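Long-range contacts in 3-oxo-glucose-6-phosphate:glutamate aminotransferase (Bacillus subtilis subsp. subtilis, PDB 4K2I), which catalyses the reversible pyridoxal phosphate-dependent transamination between 3-dehydro-D-glucose 6-phosphate and L-glutamate that yields kanosamine 6-phosphate, a precursor in antibiotic biosynthesis: residues D144-P149 against T192-P197; P149-S154 against V198-K203; V221-C226 against K236-T241. One frame throughout, in Å; residues are numbered along the deposited sequence.

Contact 1 of 3, residues D144-P149 against T192-P197; sequences DEVIMP and TKFILP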
loop_
_atom_site.group_PDB
_atom_site.type_symbol
_atom_site.label_atom_id
_atom_site.label_comp_id
_atom_site.label_asym_id
_atom_site.label_seq_id
_atom_site.Cartn_x
_atom_site.Cartn_y
_atom_site.Cartn_z
ATOM N N ASP B 144 -4.634 -25.946 -1.280
ATOM C CA ASP B 144 -3.304 -26.262 -1.820
ATOM C C ASP B 144 -2.237 -26.116 -0.741
ATOM O O ASP B 144 -2.228 -25.130 0.002
ATOM C CB ASP B 144 -2.914 -25.320 -2.960
ATOM C CG ASP B 144 -3.637 -25.617 -4.247
ATOM O OD1 ASP B 144 -4.390 -26.615 -4.308
ATOM O OD2 ASP B 144 -3.434 -24.842 -5.205
ATOM N N GLU B 145 -1.325 -27.081 -0.676
ATOM C CA GLU B 145 -0.247 -27.036 0.304
ATOM C C GLU B 145 1.025 -26.338 -0.224
ATOM O O GLU B 145 1.432 -26.509 -1.381
ATOM C CB GLU B 145 0.048 -28.444 0.855
ATOM C CG GLU B 145 -1.099 -28.999 1.713
ATOM C CD GLU B 145 -0.924 -30.463 2.132
ATOM O OE1 GLU B 145 0.082 -31.106 1.758
ATOM O OE2 GLU B 145 -1.815 -30.974 2.844
ATOM N N VAL B 146 1.625 -25.542 0.649
ATOM C CA VAL B 146 2.839 -24.793 0.357
ATOM C C VAL B 146 3.896 -25.158 1.379
ATOM O O VAL B 146 3.739 -24.869 2.566
ATOM C CB VAL B 146 2.580 -23.292 0.501
ATOM C CG1 VAL B 146 3.883 -22.492 0.310
ATOM C CG2 VAL B 146 1.503 -22.857 -0.468
ATOM N N ILE B 147 4.965 -25.800 0.927
ATOM C CA ILE B 147 6.042 -26.195 1.819
ATOM C C ILE B 147 6.957 -24.990 2.084
ATOM O O ILE B 147 7.372 -24.303 1.155
ATOM C CB ILE B 147 6.848 -27.405 1.229
ATOM C CG1 ILE B 147 6.019 -28.694 1.332
ATOM C CG2 ILE B 147 8.161 -27.585 1.968
ATOM C CD1 ILE B 147 6.581 -29.902 0.550
ATOM N N MET B 148 7.262 -24.735 3.350
ATOM C CA MET B 148 7.994 -23.524 3.733
ATOM C C MET B 148 8.655 -23.711 5.108
ATOM O O MET B 148 8.327 -24.656 5.822
ATOM C CB MET B 148 7.035 -22.318 3.743
ATOM C CG MET B 148 5.842 -22.458 4.686
ATOM S SD MET B 148 4.716 -21.046 4.649
ATOM C CE MET B 148 5.731 -19.763 5.371
ATOM N N PRO B 149 9.603 -22.826 5.479
ATOM C CA PRO B 149 10.162 -22.929 6.826
ATOM C C PRO B 149 9.260 -22.223 7.858
ATOM O O PRO B 149 8.365 -21.448 7.485
ATOM C CB PRO B 149 11.494 -22.195 6.697
ATOM C CG PRO B 149 11.198 -21.110 5.710
ATOM C CD PRO B 149 10.213 -21.716 4.719
ATOM N N THR B 192 0.358 -31.060 -2.325
ATOM C CA THR B 192 1.469 -30.121 -2.437
ATOM C C THR B 192 1.502 -29.535 -3.838
ATOM O O THR B 192 1.437 -30.262 -4.826
ATOM C CB THR B 192 2.812 -30.800 -2.170
ATOM O OG1 THR B 192 2.719 -31.589 -0.981
ATOM C CG2 THR B 192 3.920 -29.753 -1.997
ATOM N N LYS B 193 1.567 -28.215 -3.928
ATOM C CA LYS B 193 1.708 -27.576 -5.224
ATOM C C LYS B 193 2.872 -26.587 -5.260
ATOM O O LYS B 193 3.327 -26.203 -6.324
ATOM C CB LYS B 193 0.390 -26.909 -5.634
ATOM C CG LYS B 193 -0.641 -27.904 -6.162
ATOM C CD LYS B 193 -1.894 -27.206 -6.674
ATOM C CE LYS B 193 -1.572 -26.013 -7.588
ATOM N NZ LYS B 193 -2.819 -25.276 -7.960
ATOM N N PHE B 194 3.360 -26.183 -4.092
ATOM C CA PHE B 194 4.363 -25.119 -4.032
ATOM C C PHE B 194 5.483 -25.404 -3.056
ATOM O O PHE B 194 5.303 -26.082 -2.044
ATOM C CB PHE B 194 3.715 -23.781 -3.639
ATOM C CG PHE B 194 2.658 -23.311 -4.590
ATOM C CD1 PHE B 194 2.973 -22.433 -5.612
ATOM C CD2 PHE B 194 1.348 -23.740 -4.460
ATOM C CE1 PHE B 194 1.996 -22.001 -6.492
ATOM C CE2 PHE B 194 0.368 -23.306 -5.333
ATOM C CZ PHE B 194 0.691 -22.438 -6.352
ATOM N N ILE B 195 6.648 -24.863 -3.362
ATOM C CA ILE B 195 7.702 -24.756 -2.374
ATOM C C ILE B 195 8.004 -23.276 -2.267
ATOM O O ILE B 195 8.159 -22.593 -3.281
ATOM C CB ILE B 195 8.974 -25.487 -2.800
ATOM C CG1 ILE B 195 8.672 -26.958 -3.113
ATOM C CG2 ILE B 195 10.026 -25.362 -1.708
ATOM C CD1 ILE B 195 9.840 -27.684 -3.776
ATOM N N LEU B 196 8.067 -22.778 -1.043
ATOM C CA LEU B 196 8.293 -21.357 -0.826
ATOM C C LEU B 196 9.492 -21.178 0.101
ATOM O O LEU B 196 9.342 -21.067 1.309
ATOM C CB LEU B 196 7.018 -20.715 -0.273
ATOM C CG LEU B 196 6.976 -19.339 0.400
ATOM C CD1 LEU B 196 7.815 -18.342 -0.341
ATOM C CD2 LEU B 196 5.536 -18.844 0.531
ATOM N N PRO B 197 10.700 -21.195 -0.470
ATOM C CA PRO B 197 11.909 -20.993 0.329
ATOM C C PRO B 197 12.104 -19.523 0.668
ATOM O O PRO B 197 11.702 -18.649 -0.093
ATOM C CB PRO B 197 13.033 -21.459 -0.613
ATOM C CG PRO B 197 12.502 -21.195 -1.961
ATOM C CD PRO B 197 11.010 -21.459 -1.885
HETATM O O HOH W 1 2.894 -30.851 1.513
#

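Contact 2 of 3, residues P149-S154 against V198-K203; sequences PANSFS and VHLYGK. With PMP (4'-deoxy-4'-aminopyridoxal-5'-phosphate), chain M; EDO (1,2-ethanediol), chain P.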
loop_
_atom_site.group_PDB
_atom_site.type_symbol
_atom_site.label_atom_id
_atom_site.label_comp_id
_atom_site.label_asym_id
_atom_site.label_seq_id
_atom_site.Cartn_x
_atom_site.Cartn_y
_atom_site.Cartn_z
ATOM N N PRO B 149 9.603 -22.826 5.479
ATOM C CA PRO B 149 10.162 -22.929 6.826
ATOM C C PRO B 149 9.260 -22.223 7.858
ATOM O O PRO B 149 8.365 -21.448 7.485
ATOM C CB PRO B 149 11.494 -22.195 6.697
ATOM C CG PRO B 149 11.198 -21.110 5.710
ATOM C CD PRO B 149 10.213 -21.716 4.719
ATOM N N ALA B 150 9.489 -22.485 9.142
ATOM C CA ALA B 150 8.657 -21.889 10.186
ATOM C C ALA B 150 9.338 -20.720 10.904
ATOM O O ALA B 150 8.766 -20.130 11.829
ATOM C CB ALA B 150 8.199 -22.970 11.204
ATOM N N ASN B 151 10.550 -20.373 10.474
ATOM C CA ASN B 151 11.316 -19.317 11.145
ATOM C C ASN B 151 11.336 -17.958 10.445
ATOM O O ASN B 151 12.121 -17.092 10.817
ATOM C CB ASN B 151 12.762 -19.765 11.381
ATOM C CG ASN B 151 13.494 -20.085 10.085
ATOM O OD1 ASN B 151 12.874 -20.247 9.032
ATOM N ND2 ASN B 151 14.815 -20.183 10.158
ATOM N N SER B 152 10.494 -17.768 9.433
ATOM C CA SER B 152 10.479 -16.499 8.708
ATOM C C SER B 152 9.653 -15.445 9.446
ATOM O O SER B 152 8.962 -15.757 10.413
ATOM C CB SER B 152 9.884 -16.689 7.311
ATOM O OG SER B 152 9.885 -15.462 6.605
ATOM N N PHE B 153 9.711 -14.202 8.978
ATOM C CA PHE B 153 8.785 -13.185 9.459
ATOM C C PHE B 153 7.361 -13.630 9.115
ATOM O O PHE B 153 7.151 -14.342 8.122
ATOM C CB PHE B 153 9.112 -11.827 8.836
ATOM C CG PHE B 153 8.189 -10.717 9.264
ATOM C CD1 PHE B 153 8.108 -10.332 10.592
ATOM C CD2 PHE B 153 7.433 -10.034 8.326
ATOM C CE1 PHE B 153 7.261 -9.297 10.987
ATOM C CE2 PHE B 153 6.597 -9.000 8.707
ATOM C CZ PHE B 153 6.509 -8.630 10.046
ATOM N N SER B 154 6.388 -13.223 9.927
ATOM C CA SER B 154 5.022 -13.766 9.825
ATOM C C SER B 154 4.347 -13.465 8.492
ATOM O O SER B 154 3.340 -14.088 8.153
ATOM C CB SER B 154 4.131 -13.232 10.954
ATOM O OG SER B 154 4.566 -13.726 12.201
ATOM N N VAL B 198 12.753 -19.266 1.794
ATOM C CA VAL B 198 13.007 -17.907 2.242
ATOM C C VAL B 198 14.503 -17.703 2.360
ATOM O O VAL B 198 15.184 -18.498 2.997
ATOM C CB VAL B 198 12.403 -17.669 3.636
ATOM C CG1 VAL B 198 12.722 -16.244 4.111
ATOM C CG2 VAL B 198 10.905 -17.935 3.605
ATOM N N HIS B 199 15.014 -16.631 1.763
ATOM C CA HIS B 199 16.430 -16.319 1.896
ATOM C C HIS B 199 16.605 -15.465 3.137
ATOM O O HIS B 199 16.727 -14.240 3.064
ATOM C CB HIS B 199 16.962 -15.645 0.630
ATOM C CG HIS B 199 16.632 -16.407 -0.616
ATOM N ND1 HIS B 199 16.710 -17.783 -0.683
ATOM C CD2 HIS B 199 16.183 -15.994 -1.824
ATOM C CE1 HIS B 199 16.336 -18.186 -1.883
ATOM N NE2 HIS B 199 16.016 -17.121 -2.597
ATOM N N LEU B 200 16.598 -16.144 4.279
ATOM C CA LEU B 200 16.500 -15.510 5.581
ATOM C C LEU B 200 17.781 -14.789 5.941
ATOM O O LEU B 200 18.874 -15.328 5.766
ATOM C CB LEU B 200 16.158 -16.551 6.647
ATOM C CG LEU B 200 15.604 -15.998 7.967
ATOM C CD1 LEU B 200 14.385 -15.129 7.673
ATOM C CD2 LEU B 200 15.236 -17.137 8.921
ATOM N N TYR B 201 17.623 -13.554 6.419
ATOM C CA TYR B 201 18.736 -12.693 6.847
ATOM C C TYR B 201 19.640 -12.254 5.678
ATOM O O TYR B 201 20.692 -11.645 5.893
ATOM C CB TYR B 201 19.572 -13.367 7.946
ATOM C CG TYR B 201 18.774 -14.024 9.078
ATOM C CD1 TYR B 201 17.627 -13.426 9.604
ATOM C CD2 TYR B 201 19.182 -15.241 9.621
ATOM C CE1 TYR B 201 16.899 -14.034 10.643
ATOM C CE2 TYR B 201 18.468 -15.846 10.661
ATOM C CZ TYR B 201 17.334 -15.230 11.163
ATOM O OH TYR B 201 16.640 -15.837 12.171
ATOM N N GLY B 202 19.230 -12.563 4.449
ATOM C CA GLY B 202 20.038 -12.246 3.281
ATOM C C GLY B 202 20.821 -13.432 2.734
ATOM O O GLY B 202 21.517 -13.312 1.726
ATOM N N LYS B 203 20.702 -14.583 3.387
ATOM C CA LYS B 203 21.405 -15.797 2.960
ATOM C C LYS B 203 20.617 -16.555 1.885
ATOM O O LYS B 203 19.453 -16.867 2.074
ATOM C CB LYS B 203 21.630 -16.714 4.165
ATOM C CG LYS B 203 22.251 -18.073 3.843
ATOM C CD LYS B 203 23.752 -17.979 3.650
ATOM C CE LYS B 203 24.364 -19.348 3.366
ATOM N NZ LYS B 203 25.818 -19.271 3.027
HETATM N N1 PMP M . 9.268 -11.781 3.941
HETATM C C2 PMP M . 10.321 -11.462 4.767
HETATM C C2A PMP M . 11.378 -12.514 5.016
HETATM C C3 PMP M . 10.362 -10.173 5.341
HETATM O O3 PMP M . 11.371 -9.775 6.173
HETATM C C4 PMP M . 9.359 -9.252 5.080
HETATM C C4A PMP M . 9.435 -7.857 5.732
HETATM N N4A PMP M . 10.133 -7.839 7.028
HETATM C C5 PMP M . 8.300 -9.622 4.234
HETATM C C6 PMP M . 8.272 -10.884 3.678
HETATM C C5A PMP M . 7.173 -8.685 3.901
HETATM O O4P PMP M . 7.640 -7.579 3.180
HETATM P P PMP M . 6.820 -6.197 3.211
HETATM O O1P PMP M . 5.347 -6.512 3.126
HETATM O O2P PMP M . 7.302 -5.289 2.075
HETATM O O3P PMP M . 7.047 -5.557 4.596
HETATM C C1 EDO P . 15.346 -17.902 14.743
HETATM O O1 EDO P . 14.010 -18.328 14.472
HETATM C C2 EDO P . 16.314 -18.638 13.824
HETATM O O2 EDO P . 15.912 -18.396 12.469
#

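Contact 3 of 3, residues V221-C226 against K236-T241; sequences VIEDAC and KYADIT. With PMP (4'-deoxy-4'-aminopyridoxal-5'-phosphate), chain M.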
loop_
_atom_site.group_PDB
_atom_site.type_symbol
_atom_site.label_atom_id
_atom_site.label_comp_id
_atom_site.label_asym_id
_atom_site.label_seq_id
_atom_site.Cartn_x
_atom_site.Cartn_y
_atom_site.Cartn_z
ATOM N N VAL B 221 7.834 -23.116 -7.847
ATOM C CA VAL B 221 8.716 -22.494 -6.867
ATOM C C VAL B 221 8.566 -20.965 -6.837
ATOM O O VAL B 221 8.815 -20.271 -7.827
ATOM C CB VAL B 221 10.191 -22.891 -7.097
ATOM C CG1 VAL B 221 11.078 -22.245 -6.070
ATOM C CG2 VAL B 221 10.352 -24.411 -7.046
ATOM N N ILE B 222 8.138 -20.444 -5.696
ATOM C CA ILE B 222 8.091 -19.001 -5.503
ATOM C C ILE B 222 8.974 -18.683 -4.312
ATOM O O ILE B 222 8.796 -19.244 -3.234
ATOM C CB ILE B 222 6.650 -18.510 -5.288
ATOM C CG1 ILE B 222 6.636 -17.045 -4.856
ATOM C CG2 ILE B 222 5.916 -19.406 -4.266
ATOM C CD1 ILE B 222 5.261 -16.375 -4.971
ATOM N N GLU B 223 9.965 -17.826 -4.508
ATOM C CA GLU B 223 10.913 -17.571 -3.433
ATOM C C GLU B 223 10.654 -16.245 -2.743
ATOM O O GLU B 223 10.317 -15.236 -3.380
ATOM C CB GLU B 223 12.355 -17.640 -3.931
ATOM C CG GLU B 223 12.676 -16.606 -4.974
ATOM C CD GLU B 223 14.063 -16.768 -5.550
ATOM O OE1 GLU B 223 14.300 -16.163 -6.613
ATOM O OE2 GLU B 223 14.914 -17.469 -4.940
ATOM N N ASP B 224 10.780 -16.268 -1.423
ATOM C CA ASP B 224 10.676 -15.060 -0.630
ATOM C C ASP B 224 12.084 -14.501 -0.501
ATOM O O ASP B 224 12.851 -14.917 0.374
ATOM C CB ASP B 224 10.072 -15.369 0.749
ATOM C CG ASP B 224 9.941 -14.133 1.629
ATOM O OD1 ASP B 224 10.505 -13.074 1.280
ATOM O OD2 ASP B 224 9.280 -14.223 2.685
ATOM N N ALA B 225 12.417 -13.559 -1.377
ATOM C CA ALA B 225 13.721 -12.902 -1.350
ATOM C C ALA B 225 13.576 -11.485 -0.815
ATOM O O ALA B 225 14.352 -10.592 -1.163
ATOM C CB ALA B 225 14.319 -12.871 -2.750
ATOM N N CYS B 226 12.578 -11.271 0.036
ATOM C CA CYS B 226 12.334 -9.932 0.552
ATOM C C CYS B 226 13.533 -9.325 1.288
ATOM O O CYS B 226 13.678 -8.105 1.322
ATOM C CB CYS B 226 11.050 -9.886 1.378
ATOM S SG CYS B 226 9.595 -10.134 0.306
ATOM N N LYS B 236 17.308 -17.525 -10.480
ATOM C CA LYS B 236 17.737 -18.463 -11.522
ATOM C C LYS B 236 16.841 -19.697 -11.586
ATOM O O LYS B 236 16.395 -20.079 -12.666
ATOM C CB LYS B 236 19.193 -18.889 -11.328
ATOM C CG LYS B 236 19.697 -19.892 -12.381
ATOM C CD LYS B 236 21.192 -20.129 -12.215
ATOM C CE LYS B 236 21.742 -21.069 -13.272
ATOM N NZ LYS B 236 23.199 -21.293 -13.062
ATOM N N TYR B 237 16.555 -20.291 -10.428
ATOM C CA TYR B 237 15.771 -21.525 -10.366
ATOM C C TYR B 237 14.313 -21.364 -9.890
ATOM O O TYR B 237 13.616 -22.358 -9.681
ATOM C CB TYR B 237 16.484 -22.552 -9.484
ATOM C CG TYR B 237 17.863 -22.943 -9.978
ATOM C CD1 TYR B 237 18.022 -23.679 -11.148
ATOM C CD2 TYR B 237 19.003 -22.594 -9.265
ATOM C CE1 TYR B 237 19.280 -24.045 -11.602
ATOM C CE2 TYR B 237 20.265 -22.957 -9.707
ATOM C CZ TYR B 237 20.399 -23.683 -10.873
ATOM O OH TYR B 237 21.652 -24.043 -11.312
ATOM N N ALA B 238 13.845 -20.132 -9.736
ATOM C CA ALA B 238 12.478 -19.898 -9.270
ATOM C C ALA B 238 11.502 -19.506 -10.382
ATOM O O ALA B 238 11.877 -18.813 -11.340
ATOM C CB ALA B 238 12.478 -18.824 -8.173
ATOM N N ASP B 239 10.244 -19.937 -10.255
ATOM C CA ASP B 239 9.212 -19.460 -11.170
ATOM C C ASP B 239 8.873 -17.996 -10.878
ATOM O O ASP B 239 8.714 -17.200 -11.790
ATOM C CB ASP B 239 7.960 -20.321 -11.087
ATOM C CG ASP B 239 8.241 -21.766 -11.393
ATOM O OD1 ASP B 239 8.478 -22.080 -12.580
ATOM O OD2 ASP B 239 8.243 -22.584 -10.450
ATOM N N ILE B 240 8.774 -17.652 -9.599
ATOM C CA ILE B 240 8.540 -16.273 -9.188
ATOM C C ILE B 240 9.506 -15.850 -8.087
ATOM O O ILE B 240 9.734 -16.590 -7.132
ATOM C CB ILE B 240 7.087 -16.063 -8.701
ATOM C CG1 ILE B 240 6.124 -16.107 -9.887
ATOM C CG2 ILE B 240 6.938 -14.729 -7.950
ATOM C CD1 ILE B 240 4.787 -15.532 -9.586
ATOM N N THR B 241 10.078 -14.658 -8.231
ATOM C CA THR B 241 10.858 -14.043 -7.163
ATOM C C THR B 241 10.093 -12.860 -6.555
ATOM O O THR B 241 9.543 -12.036 -7.285
ATOM C CB THR B 241 12.206 -13.534 -7.684
ATOM O OG1 THR B 241 12.945 -14.621 -8.266
ATOM C CG2 THR B 241 13.017 -12.894 -6.541
HETATM N N1 PMP M . 9.268 -11.781 3.941
HETATM C C2 PMP M . 10.321 -11.462 4.767
HETATM C C2A PMP M . 11.378 -12.514 5.016
HETATM C C3 PMP M . 10.362 -10.173 5.341
HETATM O O3 PMP M . 11.371 -9.775 6.173
HETATM C C4 PMP M . 9.359 -9.252 5.080
HETATM C C4A PMP M . 9.435 -7.857 5.732
HETATM N N4A PMP M . 10.133 -7.839 7.028
HETATM C C5 PMP M . 8.300 -9.622 4.234
HETATM C C6 PMP M . 8.272 -10.884 3.678
HETATM C C5A PMP M . 7.173 -8.685 3.901
HETATM O O4P PMP M . 7.640 -7.579 3.180
HETATM P P PMP M . 6.820 -6.197 3.211
HETATM O O1P PMP M . 5.347 -6.512 3.126
HETATM O O2P PMP M . 7.302 -5.289 2.075
HETATM O O3P PMP M . 7.047 -5.557 4.596
#

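Contact 1 of 3, residues D144-P149 against T192-P197
Glu-145 O takes two backbone donors at once. Lys-193 N approaches in the carbonyl plane at 3.1 Å from Glu-145 O, with an almost straight N-H...O angle of 179°, while Phe-194 N adds a weak bond at 3.3 Å to the same oxygen. This forked bond marks a beta bulge: the pairing moves on by one residue, from Glu-145 beside Thr-192 to Val-146 beside Phe-194. Regular parallel pairing then follows, with Ile-147 N bound to Phe-194 O at 3.0 Å and Leu-196 N to Ile-147 O at 2.8 Å. The two strands, inclined by 33°, are neighbours in the central mixed sheet of the large domain of a fold type I aminotransferase. Helix 154-162 packs on Val-146 and Leu-196, while Leu-138 lies against Phe-194; helix 207-217 meets Ile-195 on the other face. Val-146 turns its two methyls to different partners. CG1, placed opposite the backbone N, lies 3.7 Å from Leu-196 CB, whereas CG2 meets the CB and ring atom CD2 of Phe-194 from an oblique direction. On the opposite face the end of Ile-147 reaches back along the sheet, bringing CD1 within 3.7 Å of Thr-192 CG2. Beside it a water donates to Glu-145 OE1 and accepts from Thr-192 OG1, joining two side chains that cross nearly at a right angle; Thr-189 also bonds both of them. At the start of the pair Lys-193 bends at chi3 to lay its CD and CE along the Asp-144 carboxylate and form a salt bridge, NZ to OD2 2.9 Å. The ammonium comes from the syn side but 32° out of the carboxylate plane. Asn-141 N also donates to Asp-144 OD2, and Lys-193 NZ has a second partner in Gly-139 O.

Contact 2 of 3, residues P149-S154 against V198-K203
Ser-152 and Leu-200 mark the nearest backbone approach, CA to CA 6.9 Å, between two irregular segments joined by side-chain packing without a direct hydrogen bond. Val-198 spreads its methyls over two partners: CG2 packs 3.8 Å from Pro-149 CG, and CG1 meets Ser-152 OG. That hydroxyl is hydrogen-bonded with Thr-156 OG1 and lies 3.7 Å from methyl carbon C2A of the PMP ring. Further along, Leu-200 CD2 sits 3.3 Å from Asn-151 ND2, the two side chains meeting at a slant. Asn-151 holds CG between its own backbone N and carbonyl carbon (chi1 60°), which swings the amide toward the leucine; ND2 bonds Phe-177 O and also EDO O2, and the diol, probably from the crystallisation liquor, in turn donates to Tyr-201 OH, which is also hydrogen-bonded to Tyr-380 O. Leu-200 CG also lies over the centre of one face of the Tyr-201 ring. Phe-153, a substrate-binding residue, instead turns its ring toward PMP and meets His-277 of the second subunit edge-to-face. The two segments follow the C-terminal ends of parallel strands 145-148 and 192-195, and lead into helices 154-162 and 207-217 respectively.

Contact 3 of 3, residues V221-C226 against K236-T241
Glu-223 and Thr-241 stand side by side on one face of the sheet, pointing the same way, and Ile-222 and Ile-240 do likewise on the other. In the polar pair Glu-223 CG lies between the backbone N and carbonyl carbon (chi1 62°), leaning the extended chain toward its neighbour; Thr-241 OG1 donates to the anti lone pair of OE1 at 2.6 Å, and Ala-238 CB packs against the same oxygen. In the apolar pair Ile-222 CD1 touches Ile-240 CG2 at 3.8 Å. Between the faces, parallel pairing runs from Ile-240 N to Val-221 O (3.2 Å) and from Glu-223 N to Ile-240 O (2.9 Å). Ahead of strand 240-244, Asp-239 OD2 accepts Val-221 N at 2.7 Å through its anti lone pair; Arg-211 forms a salt bridge to that oxygen. Past the paired residues, Asp-224 points away from 236-241. An Asx turn, Cys-226 N to Asp-224 OD1, holds its carboxylate; OD2, also hydrogen-bonded to Thr-156 OG1, lies 2.7 Å from PMP N1, the aspartate-pyridine pairing of fold type I enzymes. With His-199 NE2 bound to OE2, both carboxylate oxygens of Glu-223 are engaged, which should hold the carboxylate's rotation and would probably favour the ionised form.

Overall arrangement
Contacts 1 and 2 cross along the chain, 144-149 and 149-154 being followed by 192-197 and 198-203, and share Pro-149; contact 3 comes later. Their centres lie 12 to 14 Å apart. Contacts 1 and 3 belong to one seven-stranded mixed sheet, where strands 145-148, 192-195, 220-224 and 240-244 are consecutive: the carbonyls of Ile-195 and Pro-197 accept from Ile-222 N and Asp-224 N. Contact 2 joins contact 3 through His-199, which is hydrogen-bonded to the Glu-223 side chain and the Asp-224 backbone. Contact 1 lies farther out (its centre about 20 Å from that of the chain, against 9 Å for contact 2), and the strand ends lead inward to PMP, which contacts 2 and 3 both touch and Asn-294 of the second subunit also binds.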